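PTS system, IIA component (Streptococcus pneumoniae serotype 4, PDB 5T3U) probably relays phosphate as the IIA component of a mannose-family sugar phosphotransferase system associated with fucose utilization. Local coordinates at residues 9-14 / 37-42; 72-77 / 105-110; 16-21 / 43-48. One frame throughout, in Å; residues are numbered along the deposited sequence.

How the contacts relate
From the N terminus the chain lays down strand 7-16, runs through helix 19-31 and returns in strand 39-44. Contact 1 closes that beta-alpha-beta excursion along the strands, and contact 3 closes it at their C-terminal ends. The two cross rather than nest, since 9-14, 16-21, 37-42 and 43-48 alternate along the chain. Contact 2 follows in series: between 72-77 and 105-110 the chain passes through helix 81-90 and strand 96-100. All three reach the same parallel sheet. Strand 7-16 bonds to strand 68-75 beside it, L110 of contact 2 packs on I11 of contact 1, and D76 joins contact 2 to H16 of contact 3.

Contact 1 (9-14 / 37-42); sequences RGILVA and DRVRTL
R38 meets strand 9-14 with both backbone and guanidinium. Its carbonyl O accepts the amide of I11 (N to O 2.8 Å), while its side chain, bent at chi2 (-59°) and chi3 (-54°), brings NH2 within 3.0 Å of R9 O as a hydrogen-bond donor. R9 O sits at the guanidinium edge, 16° out of its plane. NH1 of R38 reaches beyond this pair to a salt bridge with D115, and Y114 adds a cation-pi contact, so several partners fix the rotation of the group. I11 carries the ladder onward: its O takes R40 N at 3.0 Å, and its CB lies 4.3 Å from V39 CG2 in the same layer of side chains. The two strands run parallel and in register as the paired strands of a beta-alpha-beta unit, with helix 19-31 as the crossover between them. V13 N bonds to R40 O at 2.8 Å, and V13 O receives L42 N at 2.9 Å. L42 shares its face of the sheet with L12, whose CD1 reaches across to 4.4 Å from L42 CB and 3.9 Å from R40 CB; the polar end of R40 turns off to N36 O and E63. This layer packs on helix 50-65 through F53 and F57, whereas I11 on the other face meets helix 104-112, and V39 and T41 lie against helix 19-31.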
loop_
_atom_site.group_PDB
_atom_site.type_symbol
_atom_site.label_atom_id
_atom_site.label_comp_id
_atom_site.label_asym_id
_atom_site.label_seq_id
_atom_site.Cartn_x
_atom_site.Cartn_y
_atom_site.Cartn_z
ATOM N N ARG A 9 -1.489 2.498 -21.784
ATOM C CA ARG A 9 -1.016 2.928 -20.469
ATOM C C ARG A 9 -0.217 1.807 -19.816
ATOM O O ARG A 9 -0.726 0.701 -19.683
ATOM C CB ARG A 9 -2.244 3.246 -19.605
ATOM C CG ARG A 9 -2.024 4.052 -18.349
ATOM C CD ARG A 9 -3.323 4.609 -17.839
ATOM N NE ARG A 9 -4.073 5.236 -18.912
ATOM C CZ ARG A 9 -5.217 4.771 -19.391
ATOM N NH1 ARG A 9 -5.762 3.681 -18.854
ATOM N NH2 ARG A 9 -5.815 5.400 -20.407
ATOM N N GLY A 10 1.028 2.101 -19.449
ATOM C CA GLY A 10 1.872 1.219 -18.629
ATOM C C GLY A 10 1.914 1.687 -17.174
ATOM O O GLY A 10 1.512 2.821 -16.852
ATOM N N ILE A 11 2.356 0.824 -16.272
ATOM C CA ILE A 11 2.351 1.200 -14.868
ATOM C C ILE A 11 3.673 0.820 -14.282
ATOM O O ILE A 11 4.089 -0.318 -14.391
ATOM C CB ILE A 11 1.189 0.508 -14.058
ATOM C CG1 ILE A 11 -0.198 0.862 -14.618
ATOM C CG2 ILE A 11 1.255 0.864 -12.522
ATOM C CD1 ILE A 11 -1.290 -0.029 -14.043
ATOM N N LEU A 12 4.349 1.771 -13.659
ATOM C CA LEU A 12 5.514 1.411 -12.874
ATOM C C LEU A 12 5.198 1.622 -11.393
ATOM O O LEU A 12 4.765 2.708 -11.004
ATOM C CB LEU A 12 6.720 2.265 -13.264
ATOM C CG LEU A 12 7.995 2.085 -12.434
ATOM C CD1 LEU A 12 8.609 0.665 -12.537
ATOM C CD2 LEU A 12 9.000 3.128 -12.842
ATOM N N VAL A 13 5.415 0.594 -10.580
ATOM C CA VAL A 13 5.147 0.713 -9.145
ATOM C C VAL A 13 6.506 0.745 -8.499
ATOM O O VAL A 13 7.276 -0.229 -8.628
ATOM C CB VAL A 13 4.401 -0.518 -8.574
ATOM C CG1 VAL A 13 3.885 -0.233 -7.192
ATOM C CG2 VAL A 13 3.261 -0.950 -9.476
ATOM N N ALA A 14 6.812 1.831 -7.794
ATOM C CA ALA A 14 8.160 1.986 -7.231
ATOM C C ALA A 14 8.136 2.349 -5.754
ATOM O O ALA A 14 7.313 3.124 -5.340
ATOM C CB ALA A 14 8.930 3.046 -8.007
ATOM N N ASP A 37 5.794 -5.688 -20.455
ATOM C CA ASP A 37 5.556 -4.587 -21.371
ATOM C C ASP A 37 4.400 -3.696 -20.905
ATOM O O ASP A 37 4.123 -2.695 -21.554
ATOM C CB ASP A 37 5.269 -5.106 -22.793
ATOM C CG ASP A 37 4.094 -6.061 -22.830
ATOM O OD1 ASP A 37 3.837 -6.721 -21.803
ATOM O OD2 ASP A 37 3.429 -6.174 -23.887
ATOM N N ARG A 38 3.695 -4.073 -19.828
ATOM C CA ARG A 38 2.572 -3.246 -19.314
ATOM C C ARG A 38 2.772 -2.770 -17.878
ATOM O O ARG A 38 2.348 -1.684 -17.519
ATOM C CB ARG A 38 1.232 -3.998 -19.362
ATOM C CG ARG A 38 0.865 -4.599 -20.677
ATOM C CD ARG A 38 0.781 -3.564 -21.798
ATOM N NE ARG A 38 -0.102 -2.421 -21.513
ATOM C CZ ARG A 38 -1.424 -2.406 -21.693
ATOM N NH1 ARG A 38 -2.064 -3.485 -22.127
ATOM N NH2 ARG A 38 -2.126 -1.303 -21.424
ATOM N N VAL A 39 3.377 -3.605 -17.045
ATOM C CA VAL A 39 3.534 -3.324 -15.616
ATOM C C VAL A 39 4.871 -3.784 -15.117
ATOM O O VAL A 39 5.335 -4.899 -15.437
ATOM C CB VAL A 39 2.417 -4.010 -14.742
ATOM C CG1 VAL A 39 2.570 -3.613 -13.260
ATOM C CG2 VAL A 39 1.021 -3.633 -15.250
ATOM N N ARG A 40 5.507 -2.906 -14.345
ATOM C CA ARG A 40 6.806 -3.215 -13.731
ATOM C C ARG A 40 6.874 -2.718 -12.303
ATOM O O ARG A 40 6.154 -1.793 -11.926
ATOM C CB ARG A 40 7.945 -2.571 -14.547
ATOM C CG ARG A 40 8.152 -3.282 -15.893
ATOM C CD ARG A 40 9.374 -2.709 -16.619
ATOM N NE ARG A 40 9.304 -3.054 -18.036
ATOM C CZ ARG A 40 10.302 -2.884 -18.901
ATOM N NH1 ARG A 40 11.469 -2.387 -18.491
ATOM N NH2 ARG A 40 10.131 -3.244 -20.169
ATOM N N THR A 41 7.771 -3.301 -11.519
ATOM C CA THR A 41 8.041 -2.750 -10.204
ATOM C C THR A 41 9.518 -2.438 -10.017
ATOM O O THR A 41 10.371 -3.019 -10.685
ATOM C CB THR A 41 7.593 -3.712 -9.074
ATOM O OG1 THR A 41 8.448 -4.859 -9.052
ATOM C CG2 THR A 41 6.158 -4.140 -9.296
ATOM N N LEU A 42 9.818 -1.549 -9.079
ATOM C CA LEU A 42 11.211 -1.299 -8.713
ATOM C C LEU A 42 11.283 -0.981 -7.231
ATOM O O LEU A 42 10.553 -0.122 -6.754
ATOM C CB LEU A 42 11.754 -0.118 -9.528
ATOM C CG LEU A 42 13.256 0.163 -9.485
ATOM C CD1 LEU A 42 14.040 -1.071 -10.004
ATOM C CD2 LEU A 42 13.554 1.412 -10.368
#

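Contact 2 (72-77 / 105-110); sequences IVLTDL and PLLVEL
The side chain of L74 leaves segment 72-77 with CG anti to its own carbonyl carbon (chi1 -59°) and then runs out extended, which carries both methyls of the fork to the helix 105-110. L110 adopts the same first torsion (chi1 -72°) and extends back toward the sheet, so the two leucines meet tip to tip, L74 CD2 lying 3.7 Å from L110 CD1. The fork of L74 is thereby shared out among three helix residues. Besides touching L110, CD2 comes within 3.9 Å of L106 CD2, one turn earlier in the helix, while CD1 turns to L107 and approaches its CD1 at 3.8 Å. L106 and L107 are both met at a slant. I72, two residues back on the same face of the strand, comes to L110 at about a right angle: its CD1 touches L110 CD2 at 3.7 Å and its CG2 lies 4.0 Å from L110 CD1. L110 thus touches both strand residues with CD1, and I72 with CD2 as well. No hydrogen bond joins the segments; the interface is wholly aliphatic and buried. The helix runs nearly antiparallel to the strand (162°), as in an open alpha/beta sandwich whose helices cover a parallel sheet. Strand 68-75 lies between strands 7-16 and 96-100, and L107 and L110 reach over to V13 and I11, while L106 touches V99. Helix 104-112 is joined by L107 to helix 19-31 and by L106 to helix 120-129; L106 also packs on L131 of the second subunit.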
loop_
_atom_site.group_PDB
_atom_site.type_symbol
_atom_site.label_atom_id
_atom_site.label_comp_id
_atom_site.label_asym_id
_atom_site.label_seq_id
_atom_site.Cartn_x
_atom_site.Cartn_y
_atom_site.Cartn_z
ATOM N N ILE A 72 1.840 5.634 -15.831
ATOM C CA ILE A 72 1.610 6.099 -14.471
ATOM C C ILE A 72 2.661 5.457 -13.568
ATOM O O ILE A 72 2.834 4.245 -13.547
ATOM C CB ILE A 72 0.151 5.820 -13.996
ATOM C CG1 ILE A 72 -0.835 6.473 -14.975
ATOM C CG2 ILE A 72 -0.126 6.404 -12.546
ATOM C CD1 ILE A 72 -2.264 6.102 -14.703
ATOM N N VAL A 73 3.412 6.310 -12.884
ATOM C CA VAL A 73 4.337 5.902 -11.860
ATOM C C VAL A 73 3.601 6.002 -10.520
ATOM O O VAL A 73 3.070 7.077 -10.156
ATOM C CB VAL A 73 5.602 6.818 -11.846
ATOM C CG1 VAL A 73 6.591 6.374 -10.771
ATOM C CG2 VAL A 73 6.288 6.823 -13.215
ATOM N N LEU A 74 3.556 4.885 -9.802
ATOM C CA LEU A 74 3.029 4.867 -8.426
ATOM C C LEU A 74 4.210 4.805 -7.484
ATOM O O LEU A 74 5.084 3.937 -7.631
ATOM C CB LEU A 74 2.121 3.663 -8.203
ATOM C CG LEU A 74 0.894 3.535 -9.115
ATOM C CD1 LEU A 74 0.078 2.297 -8.685
ATOM C CD2 LEU A 74 0.029 4.809 -9.142
ATOM N N THR A 75 4.269 5.743 -6.542
ATOM C CA THR A 75 5.346 5.715 -5.552
ATOM C C THR A 75 4.775 5.621 -4.122
ATOM O O THR A 75 3.621 5.979 -3.868
ATOM C CB THR A 75 6.253 6.944 -5.656
ATOM O OG1 THR A 75 5.484 8.090 -5.308
ATOM C CG2 THR A 75 6.852 7.092 -7.113
ATOM N N ASP A 76 5.607 5.130 -3.211
ATOM C CA ASP A 76 5.149 4.778 -1.876
ATOM C C ASP A 76 4.763 5.977 -1.018
ATOM O O ASP A 76 3.737 5.941 -0.349
ATOM C CB ASP A 76 6.140 3.834 -1.155
ATOM C CG ASP A 76 7.608 4.309 -1.210
ATOM O OD1 ASP A 76 7.940 5.282 -1.936
ATOM O OD2 ASP A 76 8.447 3.647 -0.534
ATOM N N LEU A 77 5.569 7.039 -1.062
ATOM C CA LEU A 77 5.258 8.238 -0.314
ATOM C C LEU A 77 6.000 9.488 -0.853
ATOM O O LEU A 77 7.072 9.373 -1.460
ATOM C CB LEU A 77 5.547 8.002 1.178
ATOM C CG LEU A 77 6.964 8.084 1.724
ATOM C CD1 LEU A 77 6.959 7.769 3.233
ATOM C CD2 LEU A 77 7.968 7.177 1.006
ATOM N N PRO A 105 -6.275 -0.595 -3.716
ATOM C CA PRO A 105 -7.380 -0.157 -4.600
ATOM C C PRO A 105 -6.965 0.679 -5.827
ATOM O O PRO A 105 -7.512 0.456 -6.917
ATOM C CB PRO A 105 -8.250 0.676 -3.664
ATOM C CG PRO A 105 -8.060 -0.003 -2.309
ATOM C CD PRO A 105 -6.582 -0.310 -2.293
ATOM N N LEU A 106 -6.036 1.632 -5.660
ATOM C CA LEU A 106 -5.479 2.366 -6.802
ATOM C C LEU A 106 -4.809 1.437 -7.817
ATOM O O LEU A 106 -5.113 1.493 -9.027
ATOM C CB LEU A 106 -4.472 3.430 -6.335
ATOM C CG LEU A 106 -3.917 4.393 -7.439
ATOM C CD1 LEU A 106 -4.992 5.111 -8.240
ATOM C CD2 LEU A 106 -2.994 5.424 -6.797
ATOM N N LEU A 107 -3.902 0.574 -7.338
ATOM C CA LEU A 107 -3.144 -0.302 -8.240
ATOM C C LEU A 107 -4.088 -1.223 -9.014
ATOM O O LEU A 107 -4.026 -1.290 -10.240
ATOM C CB LEU A 107 -2.039 -1.095 -7.502
ATOM C CG LEU A 107 -1.199 -2.034 -8.411
ATOM C CD1 LEU A 107 -0.607 -1.303 -9.661
ATOM C CD2 LEU A 107 -0.090 -2.767 -7.611
ATOM N N VAL A 108 -4.994 -1.899 -8.305
ATOM C CA VAL A 108 -6.008 -2.734 -8.946
ATOM C C VAL A 108 -6.817 -2.009 -10.016
ATOM O O VAL A 108 -7.004 -2.540 -11.103
ATOM C CB VAL A 108 -6.985 -3.348 -7.892
ATOM C CG1 VAL A 108 -8.205 -3.996 -8.605
ATOM C CG2 VAL A 108 -6.241 -4.366 -7.049
ATOM N N GLU A 109 -7.315 -0.814 -9.700
ATOM C CA GLU A 109 -8.125 -0.066 -10.647
ATOM C C GLU A 109 -7.327 0.355 -11.890
ATOM O O GLU A 109 -7.842 0.318 -13.008
ATOM C CB GLU A 109 -8.689 1.198 -9.966
ATOM C CG GLU A 109 -9.407 2.167 -10.924
ATOM C CD GLU A 109 -10.511 1.496 -11.760
ATOM O OE1 GLU A 109 -11.187 0.556 -11.262
ATOM O OE2 GLU A 109 -10.705 1.912 -12.929
ATOM N N LEU A 110 -6.094 0.823 -11.681
ATOM C CA LEU A 110 -5.238 1.208 -12.812
ATOM C C LEU A 110 -4.918 0.002 -13.689
ATOM O O LEU A 110 -4.926 0.114 -14.929
ATOM C CB LEU A 110 -3.973 1.909 -12.326
ATOM C CG LEU A 110 -4.231 3.331 -11.800
ATOM C CD1 LEU A 110 -2.980 3.986 -11.170
ATOM C CD2 LEU A 110 -4.865 4.236 -12.907
#

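Contact 3 (16-21 / 43-48)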
loop_
_atom_site.group_PDB
_atom_site.type_symbol
_atom_site.label_atom_id
_atom_site.label_comp_id
_atom_site.label_asym_id
_atom_site.label_seq_id
_atom_site.Cartn_x
_atom_site.Cartn_y
_atom_site.Cartn_z
ATOM N N HIS A 16 10.771 2.417 -1.795
ATOM C CA HIS A 16 11.815 1.791 -0.953
ATOM C C HIS A 16 11.347 0.367 -0.600
ATOM O O HIS A 16 10.148 0.130 -0.440
ATOM C CB HIS A 16 11.979 2.564 0.340
ATOM C CG HIS A 16 12.505 3.952 0.155
ATOM N ND1 HIS A 16 11.684 5.025 -0.128
ATOM C CD2 HIS A 16 13.754 4.457 0.285
ATOM C CE1 HIS A 16 12.408 6.129 -0.178
ATOM N NE2 HIS A 16 13.670 5.808 0.039
ATOM N N GLY A 17 12.281 -0.582 -0.538
ATOM C CA GLY A 17 11.943 -1.947 -0.157
ATOM C C GLY A 17 10.929 -2.669 -1.017
ATOM O O GLY A 17 10.730 -2.335 -2.185
ATOM N N ASN A 18 10.293 -3.673 -0.401
ATOM C CA ASN A 18 9.451 -4.650 -1.044
ATOM C C ASN A 18 7.971 -4.225 -1.190
ATOM O O ASN A 18 7.157 -5.008 -1.672
ATOM C CB ASN A 18 9.535 -5.975 -0.255
ATOM C CG ASN A 18 10.915 -6.643 -0.344
ATOM O OD1 ASN A 18 11.710 -6.366 -1.247
ATOM N ND2 ASN A 18 11.192 -7.534 0.590
ATOM N N PHE A 19 7.613 -3.013 -0.773
ATOM C CA PHE A 19 6.209 -2.542 -0.908
ATOM C C PHE A 19 5.637 -2.713 -2.322
ATOM O O PHE A 19 4.526 -3.267 -2.486
ATOM C CB PHE A 19 6.074 -1.076 -0.484
ATOM C CG PHE A 19 4.645 -0.575 -0.388
ATOM C CD1 PHE A 19 3.730 -1.178 0.471
ATOM C CD2 PHE A 19 4.232 0.534 -1.127
ATOM C CE1 PHE A 19 2.452 -0.690 0.598
ATOM C CE2 PHE A 19 2.951 1.012 -1.021
ATOM C CZ PHE A 19 2.041 0.375 -0.147
ATOM N N ALA A 20 6.399 -2.232 -3.323
ATOM C CA ALA A 20 6.021 -2.275 -4.733
ATOM C C ALA A 20 5.814 -3.670 -5.292
ATOM O O ALA A 20 4.765 -3.941 -5.880
ATOM C CB ALA A 20 7.068 -1.491 -5.608
ATOM N N SER A 21 6.801 -4.569 -5.145
ATOM C CA SER A 21 6.602 -5.913 -5.687
ATOM C C SER A 21 5.469 -6.663 -4.943
ATOM O O SER A 21 4.685 -7.407 -5.548
ATOM C CB SER A 21 7.908 -6.733 -5.661
ATOM O OG SER A 21 8.437 -6.737 -4.362
ATOM N N GLY A 43 12.178 -1.661 -6.513
ATOM C CA GLY A 43 12.408 -1.374 -5.109
ATOM C C GLY A 43 13.811 -0.848 -4.860
ATOM O O GLY A 43 14.770 -1.398 -5.373
ATOM N N LEU A 44 13.918 0.218 -4.072
ATOM C CA LEU A 44 15.191 0.722 -3.621
ATOM C C LEU A 44 15.541 -0.008 -2.324
ATOM O O LEU A 44 14.973 0.258 -1.274
ATOM C CB LEU A 44 15.136 2.247 -3.424
ATOM C CG LEU A 44 16.356 2.912 -2.753
ATOM C CD1 LEU A 44 17.642 2.550 -3.480
ATOM C CD2 LEU A 44 16.168 4.418 -2.664
ATOM N N MET A 45 16.468 -0.953 -2.426
ATOM C CA MET A 45 16.758 -1.880 -1.351
ATOM C C MET A 45 17.743 -1.295 -0.334
ATOM O O MET A 45 18.472 -0.336 -0.652
ATOM C CB MET A 45 17.245 -3.212 -1.933
ATOM C CG MET A 45 16.243 -3.836 -2.922
ATOM S SD MET A 45 14.595 -4.084 -2.181
ATOM C CE MET A 45 14.926 -5.477 -1.098
ATOM N N PRO A 46 17.718 -1.813 0.921
ATOM C CA PRO A 46 18.752 -1.468 1.917
ATOM C C PRO A 46 20.141 -1.692 1.312
ATOM O O PRO A 46 20.357 -2.709 0.659
ATOM C CB PRO A 46 18.496 -2.491 3.041
ATOM C CG PRO A 46 16.960 -2.712 2.976
ATOM C CD PRO A 46 16.635 -2.642 1.499
ATOM N N GLY A 47 21.056 -0.745 1.494
ATOM C CA GLY A 47 22.411 -0.886 0.946
ATOM C C GLY A 47 22.610 -0.412 -0.508
ATOM O O GLY A 47 23.747 -0.373 -0.974
ATOM N N GLU A 48 21.520 -0.081 -1.221
ATOM C CA GLU A 48 21.594 0.465 -2.585
ATOM C C GLU A 48 21.601 1.979 -2.517
ATOM O O GLU A 48 20.906 2.557 -1.677
ATOM C CB GLU A 48 20.387 0.024 -3.444
ATOM C CG GLU A 48 20.313 -1.465 -3.709
ATOM C CD GLU A 48 19.192 -1.855 -4.693
ATOM O OE1 GLU A 48 18.259 -1.033 -4.948
ATOM O OE2 GLU A 48 19.267 -3.003 -5.222
#
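At the C-terminal ends of the parallel strands 7-16 and 39-44, where the active site of the mannose-type IIA fold lies, the chain turns from H16 into helix 19-31. H16 ends strand 7-16, at the place where relatives carry the phosphorylated histidine, consistent with the same role here. The last bridge of the strand pair joins H16 to L44. G17 N donates to L44 O at 2.9 Å, nearly straight at the hydrogen (174°), yet it approaches from above the carbonyl plane, 52° out of it. Beside this bond the side chains of H16 and L44 run side by side in the same direction, and L44 CD2 rests obliquely against the imidazole, 3.8 Å from H16 CD2 and 3.9 Å from NE2. M45, bent at chi2 and again at chi3 (-73°), brings its end back to the H16-F19 turn: its SD lies 4.0 Å from G17 CA, and its CE meets N18 OD1 at 3.3 Å, the two side chains crossing at about a right angle. G17 O also approaches G43 CA at 3.5 Å, a CA-H...O contact. A type II' turn spans H16 to F19 and a type II turn M45 to E48; the second is braced by M45 N bonding to E48 OE1 at 3.1 Å. H16 N bonds to D76 OD2; the H16 side chain touches S81 and P82 of helix 81-90, and its ring meets F30 of the second subunit edge-to-face. T26 of that subunit bonds to H16 O and F19 N, placing the turn at the dimer interface, beside the start of helix 19-31.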